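Local coordinates for protein aerobactin synthase IucA (Klebsiella pneumoniae subsp. pneumoniae, PDB 5JM8) that probably catalyses an ATP-dependent ligation step in the assembly of the siderophore aerobactin, as a member of the NIS synthetase family, at residues 300-305 with 464-469; 415-420 with 452-457. All coordinates share one frame; numbering follows the deposited sequence.

Interaction 1: 300-305 with 464-469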
loop_
_atom_site.group_PDB
_atom_site.type_symbol
_atom_site.label_atom_id
_atom_site.label_comp_id
_atom_site.label_asym_id
_atom_site.label_seq_id
_atom_site.Cartn_x
_atom_site.Cartn_y
_atom_site.Cartn_z
ATOM N N GLY A 300 7.726 28.582 20.024
ATOM C CA GLY A 300 6.976 27.838 19.031
ATOM C C GLY A 300 5.575 28.395 18.894
ATOM O O GLY A 300 5.065 28.556 17.786
ATOM N N MET A 301 4.953 28.688 20.031
ATOM C CA MET A 301 3.628 29.294 20.048
ATOM C C MET A 301 3.668 30.651 19.361
ATOM O O MET A 301 2.796 30.983 18.559
ATOM C CB MET A 301 3.123 29.454 21.485
ATOM C CG MET A 301 2.908 28.149 22.237
ATOM S SD MET A 301 1.698 27.053 21.477
ATOM C CE MET A 301 0.234 28.083 21.448
ATOM N N ARG A 302 4.694 31.429 19.690
ATOM C CA ARG A 302 4.878 32.765 19.135
ATOM C C ARG A 302 4.935 32.725 17.613
ATOM O O ARG A 302 4.273 33.510 16.933
ATOM C CB ARG A 302 6.156 33.392 19.697
ATOM C CG ARG A 302 6.461 34.789 19.180
ATOM C CD ARG A 302 7.609 35.427 19.944
ATOM N NE ARG A 302 7.328 35.497 21.377
ATOM C CZ ARG A 302 8.008 34.854 22.323
ATOM N NH1 ARG A 302 9.051 34.087 22.020
ATOM N NH2 ARG A 302 7.649 34.992 23.592
ATOM N N LEU A 303 5.726 31.799 17.085
ATOM C CA LEU A 303 5.854 31.629 15.644
ATOM C C LEU A 303 4.557 31.091 15.045
ATOM O O LEU A 303 4.185 31.446 13.928
ATOM C CB LEU A 303 7.023 30.691 15.324
ATOM C CG LEU A 303 7.363 30.465 13.848
ATOM C CD1 LEU A 303 7.763 31.768 13.170
ATOM C CD2 LEU A 303 8.468 29.428 13.710
ATOM N N ALA A 304 3.869 30.234 15.795
ATOM C CA ALA A 304 2.631 29.627 15.320
ATOM C C ALA A 304 1.506 30.656 15.219
ATOM O O ALA A 304 0.739 30.652 14.258
ATOM C CB ALA A 304 2.221 28.486 16.233
ATOM N N ARG A 305 1.405 31.528 16.219
ATOM C CA ARG A 305 0.418 32.606 16.198
ATOM C C ARG A 305 0.749 33.610 15.103
ATOM O O ARG A 305 -0.142 34.189 14.481
ATOM C CB ARG A 305 0.362 33.317 17.549
ATOM C CG ARG A 305 -0.191 32.471 18.673
ATOM C CD ARG A 305 -0.284 33.264 19.959
ATOM N NE ARG A 305 -0.773 32.444 21.061
ATOM C CZ ARG A 305 -2.054 32.170 21.276
ATOM N NH1 ARG A 305 -2.989 32.645 20.459
ATOM N NH2 ARG A 305 -2.403 31.414 22.308
ATOM N N ILE A 464 0.465 40.802 16.663
ATOM C CA ILE A 464 0.098 39.752 17.612
ATOM C C ILE A 464 0.596 40.086 19.021
ATOM O O ILE A 464 0.442 39.291 19.949
ATOM C CB ILE A 464 0.657 38.370 17.183
ATOM C CG1 ILE A 464 2.187 38.389 17.097
ATOM C CG2 ILE A 464 0.059 37.953 15.845
ATOM C CD1 ILE A 464 2.795 37.013 16.896
ATOM N N GLY A 465 1.200 41.262 19.172
ATOM C CA GLY A 465 1.594 41.770 20.476
ATOM C C GLY A 465 2.857 41.146 21.043
ATOM O O GLY A 465 3.052 41.127 22.259
ATOM N N GLU A 466 3.717 40.652 20.161
ATOM C CA GLU A 466 4.969 40.033 20.569
ATOM C C GLU A 466 6.161 40.869 20.121
ATOM O O GLU A 466 7.222 40.334 19.807
ATOM C CB GLU A 466 5.071 38.620 19.995
ATOM C CG GLU A 466 3.912 37.715 20.372
ATOM C CD GLU A 466 4.102 37.061 21.725
ATOM O OE1 GLU A 466 5.213 37.158 22.281
ATOM O OE2 GLU A 466 3.138 36.449 22.231
ATOM N N ALA A 467 5.977 42.184 20.093
ATOM C CA ALA A 467 7.031 43.103 19.680
ATOM C C ALA A 467 8.216 43.058 20.635
ATOM O O ALA A 467 9.351 43.319 20.241
ATOM C CB ALA A 467 6.488 44.518 19.574
ATOM N N GLN A 468 7.943 42.727 21.891
ATOM C CA GLN A 468 8.985 42.642 22.905
ATOM C C GLN A 468 9.444 41.201 23.069
ATOM O O GLN A 468 9.914 40.806 24.134
ATOM C CB GLN A 468 8.488 43.199 24.240
ATOM N N ALA A 469 9.305 40.413 22.009
ATOM C CA ALA A 469 9.708 39.011 22.060
ATOM C C ALA A 469 11.121 38.855 22.580
ATOM O O ALA A 469 12.007 39.656 22.278
ATOM C CB ALA A 469 9.600 38.365 20.687
#
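The guanidinium of R302 has A469 over one face and E466 at its edge. On the face, CA of A469 stands 4.3 Å above the plane, displaced toward the rim, and its CB meets R302 CD at 3.6 Å. At the edge, R302 NE donates to OE1 of E466 over 2.8 Å, a salt bridge with an almost straight N-H...O angle of 177°. The oxygen lies in the guanidinium plane, whereas NE stands well above the carboxylate plane; one bond is formed, from NE to OE1, and the two planes are tilted 59° apart. Arginine suits the place because its long chain runs extended from the helix and then bends at chi3 (-58°), turning NE to the acid. A helix cap and a turn shape the partner loop. G465, with the positive phi that glycine adopts easily, closes a Schellman motif after the preceding helix, and a type I turn from E466 to A469 brings the small alanine methyl back to the arginine. Further along helix 294-306, I464 leans on its backbone, with CD1 3.8 Å from R302 O and CG2 near R305 O. R305 sends its NH2 instead into a salt bridge with E192. The contact thus lays helix 294-306 against the surface loop joining helices 458-462 and 475-500, while L303 touches S451 on strand 451-453 and A469 packs on L461 of helix 458-462.

Interaction 2: 415-420 with 452-457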
loop_
_atom_site.group_PDB
_atom_site.type_symbol
_atom_site.label_atom_id
_atom_site.label_comp_id
_atom_site.label_asym_id
_atom_site.label_seq_id
_atom_site.Cartn_x
_atom_site.Cartn_y
_atom_site.Cartn_z
ATOM N N THR A 415 15.419 34.986 2.247
ATOM C CA THR A 415 14.379 35.959 1.914
ATOM C C THR A 415 13.471 36.231 3.108
ATOM O O THR A 415 13.006 37.354 3.302
ATOM C CB THR A 415 13.513 35.482 0.731
ATOM O OG1 THR A 415 14.337 35.283 -0.424
ATOM C CG2 THR A 415 12.437 36.506 0.402
ATOM N N ALA A 416 13.213 35.196 3.900
ATOM C CA ALA A 416 12.385 35.333 5.093
ATOM C C ALA A 416 13.012 36.306 6.089
ATOM O O ALA A 416 12.307 37.054 6.765
ATOM C CB ALA A 416 12.174 33.981 5.744
ATOM N N GLU A 417 14.339 36.285 6.178
ATOM C CA GLU A 417 15.065 37.203 7.050
ATOM C C GLU A 417 15.139 38.605 6.450
ATOM O O GLU A 417 14.891 39.596 7.133
ATOM C CB GLU A 417 16.480 36.680 7.320
ATOM C CG GLU A 417 17.329 37.577 8.227
ATOM C CD GLU A 417 17.909 38.788 7.509
ATOM O OE1 GLU A 417 18.411 38.629 6.376
ATOM O OE2 GLU A 417 17.850 39.901 8.076
ATOM N N ALA A 418 15.497 38.684 5.174
ATOM C CA ALA A 418 15.719 39.973 4.533
ATOM C C ALA A 418 14.426 40.771 4.382
ATOM O O ALA A 418 14.351 41.924 4.802
ATOM C CB ALA A 418 16.370 39.774 3.180
ATOM N N ASP A 419 13.409 40.153 3.789
ATOM C CA ASP A 419 12.184 40.866 3.449
ATOM C C ASP A 419 11.194 40.980 4.610
ATOM O O ASP A 419 10.438 41.949 4.674
ATOM C CB ASP A 419 11.501 40.190 2.256
ATOM C CG ASP A 419 12.307 40.313 0.972
ATOM O OD1 ASP A 419 13.374 40.964 0.994
ATOM O OD2 ASP A 419 11.871 39.771 -0.066
ATOM N N TYR A 420 11.197 40.007 5.520
ATOM C CA TYR A 420 10.213 39.966 6.606
ATOM C C TYR A 420 10.835 40.021 8.005
ATOM O O TYR A 420 10.130 40.245 8.990
ATOM C CB TYR A 420 9.354 38.702 6.490
ATOM C CG TYR A 420 8.583 38.593 5.193
ATOM C CD1 TYR A 420 9.199 38.138 4.033
ATOM C CD2 TYR A 420 7.239 38.932 5.131
ATOM C CE1 TYR A 420 8.500 38.031 2.848
ATOM C CE2 TYR A 420 6.532 38.826 3.947
ATOM C CZ TYR A 420 7.167 38.380 2.809
ATOM O OH TYR A 420 6.469 38.272 1.629
ATOM N N ALA A 452 14.006 33.374 15.442
ATOM C CA ALA A 452 14.300 34.684 16.003
ATOM C C ALA A 452 13.859 35.768 15.030
ATOM O O ALA A 452 13.597 35.489 13.858
ATOM C CB ALA A 452 15.778 34.812 16.313
ATOM N N PHE A 453 13.779 37.001 15.518
ATOM C CA PHE A 453 13.247 38.101 14.724
ATOM C C PHE A 453 14.186 39.302 14.707
ATOM O O PHE A 453 14.772 39.664 15.726
ATOM C CB PHE A 453 11.874 38.511 15.258
ATOM C CG PHE A 453 10.891 37.375 15.317
ATOM C CD1 PHE A 453 10.206 36.975 14.182
ATOM C CD2 PHE A 453 10.659 36.701 16.507
ATOM C CE1 PHE A 453 9.303 35.927 14.232
ATOM C CE2 PHE A 453 9.756 35.653 16.561
ATOM C CZ PHE A 453 9.079 35.266 15.422
ATOM N N MET A 454 14.323 39.902 13.530
ATOM C CA MET A 454 15.142 41.090 13.357
ATOM C C MET A 454 14.340 42.319 13.757
ATOM O O MET A 454 13.121 42.243 13.907
ATOM C CB MET A 454 15.617 41.205 11.908
ATOM C CG MET A 454 16.428 40.013 11.439
ATOM S SD MET A 454 17.844 39.698 12.500
ATOM C CE MET A 454 18.785 41.206 12.262
ATOM N N PRO A 455 15.024 43.456 13.946
ATOM C CA PRO A 455 14.329 44.696 14.299
ATOM C C PRO A 455 13.236 45.076 13.303
ATOM O O PRO A 455 12.212 45.621 13.711
ATOM C CB PRO A 455 15.453 45.735 14.302
ATOM C CG PRO A 455 16.675 44.956 14.636
ATOM C CD PRO A 455 16.489 43.623 13.974
ATOM N N HIS A 456 13.446 44.779 12.023
ATOM C CA HIS A 456 12.500 45.180 10.984
ATOM C C HIS A 456 11.340 44.192 10.845
ATOM O O HIS A 456 10.558 44.270 9.896
ATOM C CB HIS A 456 13.218 45.357 9.640
ATOM C CG HIS A 456 13.982 44.152 9.184
ATOM N ND1 HIS A 456 15.239 43.842 9.659
ATOM C CD2 HIS A 456 13.679 43.197 8.274
ATOM C CE1 HIS A 456 15.671 42.741 9.071
ATOM N NE2 HIS A 456 14.742 42.329 8.225
ATOM N N ALA A 457 11.233 43.267 11.796
ATOM C CA ALA A 457 10.051 42.422 11.924
ATOM C C ALA A 457 9.142 42.962 13.023
ATOM O O ALA A 457 8.055 42.435 13.258
ATOM C CB ALA A 457 10.449 40.984 12.227
#
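H456 reaches across to the main chain of E417, linking helix 394-420 to the bend that follows a two-stranded antiparallel sheet, 422-424 with 451-453. This bend is a single tight turn of 3-10 character, residues 455-457, closed by the bond from A457 N to M454 O, and it carries the histidine on the side that faces the helix. From CA, the CB of H456 points toward the helix. CG then sits between the backbone N and the carbonyl carbon (chi1 56°), and this rotation turns the ring's NE2 to the carbonyl of E417. A418 O lies obliquely to the ring, 3.5 Å from NE2. CE1 lies 3.7 Å from OE2 of E417, whose carboxylate plane stands nearly perpendicular to the ring. At the tip, NE2 donates to E417 O. Histidine suits this place: it is long enough to bridge the gap, and its ring nitrogen offers an N-H to a main-chain oxygen in a largely buried contact. H526 stacks on the imidazole and makes a weak hydrogen bond to A418 O. E417, with CG anti to the backbone N and a bend at chi2, brings OE2 to 3.7 Å from M454 CG, where the methionine's flexible aliphatic chain crosses the acid at an angle. Alanine fits at 457, where the backbones come closest, with CA atoms of Y420 and A457 5.9 Å apart; its CB lies 3.3 Å from Y420 O. The bond from H456 NE2 to E417 O spans 2.9 Å, its acceptor close to the ring plane and its C=O...N angle 165°.

Overall arrangement
Interaction 2 is nested in sequence within the long loop closed by interaction 1, and the two centres lie about 14 Å apart on the same side of the chain's centre. Their segments meet directly: R302 CD of interaction 1 packs at 4.0 Å on CE2 of F453, on the strand that leads into the turn of interaction 2. F453 also forms backbone hydrogen bonds with N471 and F473, further along the same loop, beyond segment 464-469. Segments 415-420 and 452-457 bracket the part of the chain that carries the magnesium-site residues Q429, N430 and D447; both ATP and magnesium are bound in this structure.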